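Local coordinates for amidohydrolase (Thermotoga maritima, PDB 3OOQ), which probably acts as a metal-dependent amidohydrolase, perhaps hydrolysing cyclic amide bonds such as that of allantoin, at residues D25-N30 with I40-A45; E254-S259 with D285-T290; S64-F69 with V115-G120. One frame throughout, in Å; residues are numbered along the deposited sequence.

Interaction 1. Residues D25-N30 with I40-A45; sequences DVLVSN and IEDPDA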
loop_
_atom_site.group_PDB
_atom_site.type_symbol
_atom_site.label_atom_id
_atom_site.label_comp_id
_atom_site.label_asym_id
_atom_site.label_seq_id
_atom_site.Cartn_x
_atom_site.Cartn_y
_atom_site.Cartn_z
ATOM N N ASP F 25 -36.011 44.296 -37.964
ATOM C CA ASP F 25 -36.974 43.531 -37.185
ATOM C C ASP F 25 -36.806 42.033 -37.389
ATOM O O ASP F 25 -36.271 41.569 -38.417
ATOM C CB ASP F 25 -38.413 43.909 -37.570
ATOM C CG ASP F 25 -38.652 45.415 -37.609
ATOM O OD1 ASP F 25 -38.094 46.154 -36.773
ATOM O OD2 ASP F 25 -39.423 45.865 -38.487
ATOM N N VAL F 26 -37.289 41.278 -36.406
ATOM C CA VAL F 26 -37.284 39.833 -36.483
ATOM C C VAL F 26 -38.632 39.357 -35.952
ATOM O O VAL F 26 -39.031 39.713 -34.847
ATOM C CB VAL F 26 -36.096 39.224 -35.664
ATOM C CG1 VAL F 26 -36.184 37.707 -35.594
ATOM C CG2 VAL F 26 -34.749 39.672 -36.235
ATOM N N LEU F 27 -39.320 38.554 -36.751
ATOM C CA LEU F 27 -40.615 37.985 -36.374
ATOM C C LEU F 27 -40.440 36.511 -36.071
ATOM O O LEU F 27 -39.840 35.764 -36.864
ATOM C CB LEU F 27 -41.648 38.157 -37.499
ATOM C CG LEU F 27 -43.029 37.499 -37.345
ATOM C CD1 LEU F 27 -43.830 38.120 -36.215
ATOM C CD2 LEU F 27 -43.834 37.578 -38.653
ATOM N N VAL F 28 -40.988 36.108 -34.930
ATOM C CA VAL F 28 -40.868 34.762 -34.422
ATOM C C VAL F 28 -42.264 34.192 -34.308
ATOM O O VAL F 28 -43.181 34.878 -33.822
ATOM C CB VAL F 28 -40.204 34.775 -33.007
ATOM C CG1 VAL F 28 -40.337 33.423 -32.296
ATOM C CG2 VAL F 28 -38.752 35.190 -33.099
ATOM N N SER F 29 -42.436 32.961 -34.781
ATOM C CA SER F 29 -43.677 32.215 -34.559
ATOM C C SER F 29 -43.389 30.727 -34.537
ATOM O O SER F 29 -42.454 30.268 -35.203
ATOM C CB SER F 29 -44.736 32.534 -35.630
ATOM O OG SER F 29 -44.515 31.814 -36.820
ATOM N N ASN F 30 -44.194 29.988 -33.775
ATOM C CA ASN F 30 -44.020 28.542 -33.567
ATOM C C ASN F 30 -42.585 28.149 -33.215
ATOM O O ASN F 30 -42.087 27.120 -33.670
ATOM C CB ASN F 30 -44.527 27.715 -34.769
ATOM C CG ASN F 30 -46.051 27.735 -34.922
ATOM O OD1 ASN F 30 -46.792 27.898 -33.956
ATOM N ND2 ASN F 30 -46.517 27.552 -36.149
ATOM N N ILE F 40 -40.865 44.880 -40.751
ATOM C CA ILE F 40 -41.896 43.855 -40.605
ATOM C C ILE F 40 -43.090 44.395 -39.814
ATOM O O ILE F 40 -42.910 45.093 -38.818
ATOM C CB ILE F 40 -41.340 42.566 -39.940
ATOM C CG1 ILE F 40 -40.136 42.035 -40.735
ATOM C CG2 ILE F 40 -42.429 41.508 -39.838
ATOM C CD1 ILE F 40 -39.381 40.896 -40.058
ATOM N N GLU F 41 -44.298 44.086 -40.286
ATOM C CA GLU F 41 -45.544 44.370 -39.552
ATOM C C GLU F 41 -46.332 43.082 -39.377
ATOM O O GLU F 41 -46.409 42.271 -40.296
ATOM C CB GLU F 41 -46.402 45.420 -40.283
ATOM C CG GLU F 41 -46.620 46.738 -39.517
ATOM C CD GLU F 41 -45.347 47.565 -39.347
ATOM O OE1 GLU F 41 -44.570 47.679 -40.326
ATOM O OE2 GLU F 41 -45.125 48.106 -38.238
ATOM N N ASP F 42 -46.895 42.883 -38.191
ATOM C CA ASP F 42 -47.777 41.743 -37.935
ATOM C C ASP F 42 -48.792 42.114 -36.864
ATOM O O ASP F 42 -48.419 42.404 -35.720
ATOM C CB ASP F 42 -46.999 40.473 -37.554
ATOM C CG ASP F 42 -47.857 39.203 -37.638
ATOM O OD1 ASP F 42 -48.750 39.003 -36.780
ATOM O OD2 ASP F 42 -47.628 38.392 -38.562
ATOM N N PRO F 43 -50.084 42.099 -37.240
ATOM C CA PRO F 43 -51.165 42.674 -36.429
ATOM C C PRO F 43 -51.418 41.913 -35.132
ATOM O O PRO F 43 -51.875 42.498 -34.147
ATOM C CB PRO F 43 -52.388 42.572 -37.355
ATOM C CG PRO F 43 -52.080 41.416 -38.268
ATOM C CD PRO F 43 -50.591 41.459 -38.474
ATOM N N ASP F 44 -51.110 40.622 -35.143
ATOM C CA ASP F 44 -51.393 39.739 -34.015
ATOM C C ASP F 44 -50.201 39.617 -33.060
ATOM O O ASP F 44 -50.379 39.403 -31.853
ATOM C CB ASP F 44 -51.808 38.356 -34.543
ATOM C CG ASP F 44 -52.910 38.439 -35.598
ATOM O OD1 ASP F 44 -53.878 39.209 -35.386
ATOM O OD2 ASP F 44 -52.805 37.738 -36.635
ATOM N N ALA F 45 -48.994 39.761 -33.611
ATOM C CA ALA F 45 -47.745 39.614 -32.857
ATOM C C ALA F 45 -47.610 40.591 -31.688
ATOM O O ALA F 45 -47.886 41.782 -31.836
ATOM C CB ALA F 45 -46.547 39.763 -33.795
#
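I40 opens the 40-45 loop and makes the one hydrogen bond between the two segments: I40 N donates to D25 OD2 over 2.9 Å, on that oxygen's anti lone pair, with a bent N-H...O angle of 137°. The isoleucine side chain lies against the strand, I40 CD1 3.6 Å from D25 O and I40 CG2 4.2 Å from L27 CB. Next comes D42, whose side chain crosses that of L27 at about a right angle, D42 OD2 3.9 Å from L27 CD2. Its other oxygen stays within the loop: D42 OD1 accepts from D44 N (an Asx turn) and A45 N (an Asx motif), which arrive from opposite faces of the carboxylate where the chain turns. A45 returns to the strand, A45 CB 4.0 Å from L27 CD1. With CG anti to the backbone N (chi1 174°), L27 sets its CD1 against both D42 CB and A45 CB.

The loop links the outermost strands of a four-stranded sheet, 32-37 and 46-49, over the face carrying D25 and L27. K10 NZ forms a salt bridge with D25 OD2 and bonds I40 O, so the buried carboxylate is probably held ionised; beyond it the contact is mainly methyl packing round L27, the D42 carboxylate alongside.

Interaction 2. Residues E254-S259 with D285-T290; sequences EAYKIS and DLTMET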
loop_
_atom_site.group_PDB
_atom_site.type_symbol
_atom_site.label_atom_id
_atom_site.label_comp_id
_atom_site.label_asym_id
_atom_site.label_seq_id
_atom_site.Cartn_x
_atom_site.Cartn_y
_atom_site.Cartn_z
ATOM N N GLU F 254 -1.815 22.560 -31.956
ATOM C CA GLU F 254 -0.780 22.740 -32.972
ATOM C C GLU F 254 -1.272 22.538 -34.403
ATOM O O GLU F 254 -0.455 22.347 -35.314
ATOM C CB GLU F 254 0.420 21.825 -32.678
ATOM C CG GLU F 254 1.101 22.149 -31.363
ATOM C CD GLU F 254 2.445 21.471 -31.203
ATOM O OE1 GLU F 254 2.746 20.506 -31.946
ATOM O OE2 GLU F 254 3.212 21.930 -30.329
ATOM N N ALA F 255 -2.595 22.596 -34.606
ATOM C CA ALA F 255 -3.199 22.446 -35.940
ATOM C C ALA F 255 -2.623 23.455 -36.942
ATOM O O ALA F 255 -2.515 23.160 -38.138
ATOM C CB ALA F 255 -4.737 22.558 -35.875
ATOM N N TYR F 256 -2.223 24.623 -36.439
ATOM C CA TYR F 256 -1.667 25.663 -37.288
ATOM C C TYR F 256 -0.367 25.231 -37.977
ATOM O O TYR F 256 -0.028 25.737 -39.050
ATOM C CB TYR F 256 -1.496 26.973 -36.510
ATOM C CG TYR F 256 -0.371 26.986 -35.489
ATOM C CD1 TYR F 256 0.946 27.285 -35.865
ATOM C CD2 TYR F 256 -0.631 26.733 -34.138
ATOM C CE1 TYR F 256 1.979 27.307 -34.916
ATOM C CE2 TYR F 256 0.391 26.760 -33.184
ATOM C CZ TYR F 256 1.688 27.042 -33.577
ATOM O OH TYR F 256 2.690 27.077 -32.622
ATOM N N LYS F 257 0.352 24.287 -37.377
ATOM C CA LYS F 257 1.573 23.782 -37.982
ATOM C C LYS F 257 1.265 22.871 -39.169
ATOM O O LYS F 257 2.111 22.656 -40.011
ATOM C CB LYS F 257 2.438 23.054 -36.945
ATOM C CG LYS F 257 2.806 23.898 -35.739
ATOM C CD LYS F 257 3.617 23.117 -34.721
ATOM C CE LYS F 257 4.136 24.050 -33.642
ATOM N NZ LYS F 257 4.889 23.324 -32.573
ATOM N N ILE F 258 0.050 22.351 -39.255
ATOM C CA ILE F 258 -0.289 21.425 -40.336
ATOM C C ILE F 258 -1.593 21.820 -41.000
ATOM O O ILE F 258 -2.347 20.972 -41.489
ATOM C CB ILE F 258 -0.368 19.964 -39.813
ATOM C CG1 ILE F 258 -1.365 19.876 -38.655
ATOM C CG2 ILE F 258 1.030 19.478 -39.385
ATOM C CD1 ILE F 258 -1.840 18.467 -38.306
ATOM N N SER F 259 -1.846 23.122 -41.032
ATOM C CA SER F 259 -3.128 23.654 -41.493
ATOM C C SER F 259 -3.450 23.317 -42.960
ATOM O O SER F 259 -4.611 23.093 -43.307
ATOM C CB SER F 259 -3.200 25.164 -41.249
ATOM O OG SER F 259 -2.032 25.807 -41.723
ATOM N N ASP F 285 3.073 25.443 -27.259
ATOM C CA ASP F 285 2.945 26.327 -28.435
ATOM C C ASP F 285 1.519 26.828 -28.700
ATOM O O ASP F 285 1.211 27.286 -29.810
ATOM C CB ASP F 285 3.515 25.649 -29.695
ATOM C CG ASP F 285 5.037 25.625 -29.706
ATOM O OD1 ASP F 285 5.661 26.376 -28.938
ATOM O OD2 ASP F 285 5.625 24.857 -30.480
ATOM N N LEU F 286 0.651 26.739 -27.697
ATOM C CA LEU F 286 -0.693 27.320 -27.802
ATOM C C LEU F 286 -0.576 28.816 -28.076
ATOM O O LEU F 286 0.225 29.502 -27.459
ATOM C CB LEU F 286 -1.506 27.056 -26.515
ATOM C CG LEU F 286 -2.900 27.642 -26.256
ATOM C CD1 LEU F 286 -3.581 26.845 -25.153
ATOM C CD2 LEU F 286 -2.810 29.047 -25.766
ATOM N N THR F 287 -1.367 29.306 -29.026
ATOM C CA THR F 287 -1.405 30.731 -29.348
ATOM C C THR F 287 -2.793 31.125 -29.834
ATOM O O THR F 287 -3.461 30.373 -30.568
ATOM C CB THR F 287 -0.326 31.154 -30.387
ATOM O OG1 THR F 287 -0.569 32.514 -30.794
ATOM C CG2 THR F 287 -0.347 30.234 -31.625
HETATM N N MSE F 288 -3.227 32.303 -29.408
HETATM C CA MSE F 288 -4.492 32.844 -29.859
HETATM C C MSE F 288 -4.466 33.217 -31.347
HETATM O O MSE F 288 -5.518 33.368 -31.978
HETATM C CB MSE F 288 -4.867 34.047 -29.021
HETATM C CG MSE F 288 -6.340 34.215 -28.939
HETATM SE SE MSE F 288 -6.754 34.767 -27.168
HETATM C CE MSE F 288 -8.529 34.010 -27.059
ATOM N N GLU F 289 -3.256 33.342 -31.890
ATOM C CA GLU F 289 -3.045 33.561 -33.320
ATOM C C GLU F 289 -3.544 32.430 -34.205
ATOM O O GLU F 289 -3.694 32.605 -35.419
ATOM C CB GLU F 289 -1.564 33.767 -33.591
ATOM C CG GLU F 289 -1.011 35.054 -33.014
ATOM C CD GLU F 289 0.347 35.382 -33.581
ATOM O OE1 GLU F 289 1.110 34.444 -33.892
ATOM O OE2 GLU F 289 0.648 36.577 -33.726
ATOM N N THR F 290 -3.790 31.273 -33.600
ATOM C CA THR F 290 -4.273 30.108 -34.323
ATOM C C THR F 290 -5.621 30.372 -35.028
ATOM O O THR F 290 -5.871 29.863 -36.123
ATOM C CB THR F 290 -4.327 28.846 -33.396
ATOM O OG1 THR F 290 -4.256 27.665 -34.194
ATOM C CG2 THR F 290 -5.605 28.798 -32.572
HETATM O O HOH W 1 2.069 23.060 -28.150
#
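Y256 and D285 carry most of this contact between two beta-alpha loops of the TIM-barrel domain, one leading into helix 259-264 and the other into helix 290-297. The phenol reaches across so that Y256 OH donates to D285 O at 3.2 Å; the donor lies in the carbonyl plane, on a lone pair, with a C=O...donor angle of 131°. Next to the hydroxyl, Y256 CE2 lies 3.9 Å from T287 CG2, which approaches the ring obliquely. A chi1 of 72° turns the ring across to D285 and T290, and K257 of the same segment lays its CG over one ring face, offset toward the rim.

D285 is gripped through its side chain as well. K257 NZ, at the end of a fully extended chain, meets D285 OD2 at 2.7 Å on the anti lone pair, forming a salt bridge, and reaches E254 OE2 more weakly at 3.1 Å. The two carboxylates, 3.8 Å apart between E254 OE2 and D285 OD2, therefore share one ammonium group, which probably eases their mutual repulsion. A water links the two segments, donating to E254 OE2 and accepting from D285 N. Q100 of a second subunit bonds both E254 OE1 and K257 NZ, which ties this network to the subunit interface.

T290, the third main contributor, closes the type I turn T287-T290, in which T287 OG1 accepts from E289 N, and begins helix 290-297. Its hydroxyl is buried against the tyrosine with no hydrogen-bond partner in the model: T290 OG1 lies 3.7 Å from both Y256 CB and Y256 CD2.

Interaction 3. Residues S64-F69 with V115-G120; sequences SHIGLF and VMIVPG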
loop_
_atom_site.group_PDB
_atom_site.type_symbol
_atom_site.label_atom_id
_atom_site.label_comp_id
_atom_site.label_asym_id
_atom_site.label_seq_id
_atom_site.Cartn_x
_atom_site.Cartn_y
_atom_site.Cartn_z
ATOM N N SER F 64 -18.135 20.996 -24.684
ATOM C CA SER F 64 -18.337 21.511 -23.333
ATOM C C SER F 64 -18.528 20.419 -22.292
ATOM O O SER F 64 -19.039 19.334 -22.592
ATOM C CB SER F 64 -19.576 22.417 -23.310
ATOM O OG SER F 64 -19.555 23.249 -22.171
ATOM N N HIS F 65 -18.181 20.742 -21.054
ATOM C CA HIS F 65 -18.512 19.863 -19.943
ATOM C C HIS F 65 -19.476 20.508 -18.943
ATOM O O HIS F 65 -19.668 19.995 -17.857
ATOM C CB HIS F 65 -17.240 19.332 -19.278
ATOM C CG HIS F 65 -16.200 18.883 -20.260
ATOM N ND1 HIS F 65 -16.365 17.773 -21.062
ATOM C CD2 HIS F 65 -15.003 19.420 -20.602
ATOM C CE1 HIS F 65 -15.303 17.625 -21.834
ATOM N NE2 HIS F 65 -14.459 18.611 -21.578
ATOM N N ILE F 66 -20.124 21.607 -19.337
ATOM C CA ILE F 66 -21.146 22.229 -18.488
ATOM C C ILE F 66 -22.199 21.194 -18.103
ATOM O O ILE F 66 -22.536 20.308 -18.894
ATOM C CB ILE F 66 -21.781 23.489 -19.139
ATOM C CG1 ILE F 66 -22.557 24.301 -18.086
ATOM C CG2 ILE F 66 -22.681 23.106 -20.359
ATOM C CD1 ILE F 66 -22.691 25.788 -18.399
ATOM N N GLY F 67 -22.695 21.279 -16.878
ATOM C CA GLY F 67 -23.662 20.311 -16.388
ATOM C C GLY F 67 -23.041 18.994 -15.944
ATOM O O GLY F 67 -23.611 18.303 -15.095
ATOM N N LEU F 68 -21.889 18.638 -16.515
ATOM C CA LEU F 68 -21.160 17.414 -16.113
ATOM C C LEU F 68 -20.250 17.627 -14.905
ATOM O O LEU F 68 -20.099 16.738 -14.060
ATOM C CB LEU F 68 -20.302 16.861 -17.266
ATOM C CG LEU F 68 -20.955 16.190 -18.467
ATOM C CD1 LEU F 68 -19.877 15.565 -19.338
ATOM C CD2 LEU F 68 -21.891 15.101 -18.005
ATOM N N PHE F 69 -19.613 18.789 -14.873
ATOM C CA PHE F 69 -18.694 19.168 -13.821
ATOM C C PHE F 69 -19.381 20.334 -13.108
ATOM O O PHE F 69 -19.135 21.492 -13.429
ATOM C CB PHE F 69 -17.375 19.583 -14.490
ATOM C CG PHE F 69 -16.224 19.794 -13.552
ATOM C CD1 PHE F 69 -16.412 20.328 -12.281
ATOM C CD2 PHE F 69 -14.923 19.497 -13.970
ATOM C CE1 PHE F 69 -15.334 20.541 -11.416
ATOM C CE2 PHE F 69 -13.835 19.715 -13.119
ATOM C CZ PHE F 69 -14.045 20.237 -11.839
ATOM N N VAL F 115 -25.008 23.779 -26.570
ATOM C CA VAL F 115 -23.670 23.211 -26.431
ATOM C C VAL F 115 -23.701 21.732 -26.766
ATOM O O VAL F 115 -24.728 21.060 -26.606
ATOM C CB VAL F 115 -23.093 23.364 -24.965
ATOM C CG1 VAL F 115 -23.114 24.821 -24.493
ATOM C CG2 VAL F 115 -23.905 22.525 -23.981
HETATM N N MSE F 116 -22.578 21.216 -27.231
HETATM C CA MSE F 116 -22.374 19.787 -27.126
HETATM C C MSE F 116 -21.723 19.437 -25.776
HETATM O O MSE F 116 -20.613 19.880 -25.459
HETATM C CB MSE F 116 -21.582 19.187 -28.277
HETATM C CG MSE F 116 -21.859 17.665 -28.319
HETATM SE SE MSE F 116 -20.809 16.649 -29.456
HETATM C CE MSE F 116 -19.013 17.198 -28.858
ATOM N N ILE F 117 -22.454 18.666 -24.977
ATOM C CA ILE F 117 -21.903 18.098 -23.768
ATOM C C ILE F 117 -21.211 16.806 -24.168
ATOM O O ILE F 117 -21.751 16.005 -24.949
ATOM C CB ILE F 117 -22.978 17.851 -22.686
ATOM C CG1 ILE F 117 -24.163 17.067 -23.264
ATOM C CG2 ILE F 117 -23.395 19.189 -22.074
ATOM C CD1 ILE F 117 -25.165 16.531 -22.233
ATOM N N VAL F 118 -20.004 16.615 -23.652
ATOM C CA VAL F 118 -19.142 15.519 -24.077
ATOM C C VAL F 118 -18.298 15.046 -22.863
ATOM O O VAL F 118 -17.980 15.854 -21.982
ATOM C CB VAL F 118 -18.294 16.003 -25.288
ATOM C CG1 VAL F 118 -17.317 17.123 -24.896
ATOM C CG2 VAL F 118 -17.585 14.892 -25.992
ATOM N N PRO F 119 -17.950 13.744 -22.803
ATOM C CA PRO F 119 -16.946 13.350 -21.817
ATOM C C PRO F 119 -15.605 14.081 -22.051
ATOM O O PRO F 119 -15.362 14.645 -23.140
ATOM C CB PRO F 119 -16.774 11.843 -22.059
ATOM C CG PRO F 119 -18.001 11.391 -22.767
ATOM C CD PRO F 119 -18.431 12.593 -23.599
ATOM N N GLY F 120 -14.756 14.081 -21.025
ATOM C CA GLY F 120 -13.423 14.669 -21.099
ATOM C C GLY F 120 -12.410 13.783 -21.828
ATOM O O GLY F 120 -12.766 12.943 -22.668
#
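The imidazole of H65 meets the 115-120 segment with its edge. V118 O and P119 O both lie near the ring plane, whereas G120 CA comes in obliquely, 3.6 Å from H65 CE1. H65 ND1 donates to V118 O at 2.7 Å; the acceptor is only 6° out of the imidazole plane, although the donor is tilted from the plane of the carbonyl. The ring of H63 meets that of H65 at about 90°. These two histidines form the H-x-H motif that closes the first strand of the TIM barrel in the amidohydrolase family. In metal-dependent relatives such a pair supplies metal ligands; a like role for H63 and H65 is only inferred. Here the bond from ND1 restrains the ring, while NE2 takes no part in it. The CB of H65 starts away from the partner segment, and chi1 of -44°, with CG anti to the carbonyl carbon, lets the ring swing back to it.

Between the strands, S64 pairs with I117 in parallel fashion, joining neighbouring barrel strands 54-64 and 112-117. S64 N donates weakly to M116 O, and V118 N donates to S64 O at 3.1 Å. The same oxygen also receives a CA-H...O contact from I117.

Past the strand end the chain turns, with L68 N and F69 N both bonded to H65 O. I66 CG2 packs 3.9 Å from V115 CG2, their side chains crossing at about a right angle, while helix 103-108 lies against I66. L68 CD1 reaches V118 O, 3.3 Å away, the oxygen that also accepts from H65 ND1.

Overall arrangement
Interaction 3 lies deepest, its centre about 9 Å from that of the chain. It joins two neighbouring barrel strands through backbone bonds and a histidine edge. Interaction 2 belongs to the same barrel domain, its centre about 24 Å from that of interaction 3. It joins loops rather than strands, is only partly buried, and relies on charged groups, a tyrosine bond and a water; it hydrogen-bonds another subunit, whereas interaction 3 only packs on one. Interaction 1, about 35 Å from interaction 3 and 44 Å from interaction 2 between centres, holds different elements: a loop over a small peripheral sheet. Though far from the centre it is buried, apolar round L27 and I40, with the carboxylates of D25 and D42 alongside.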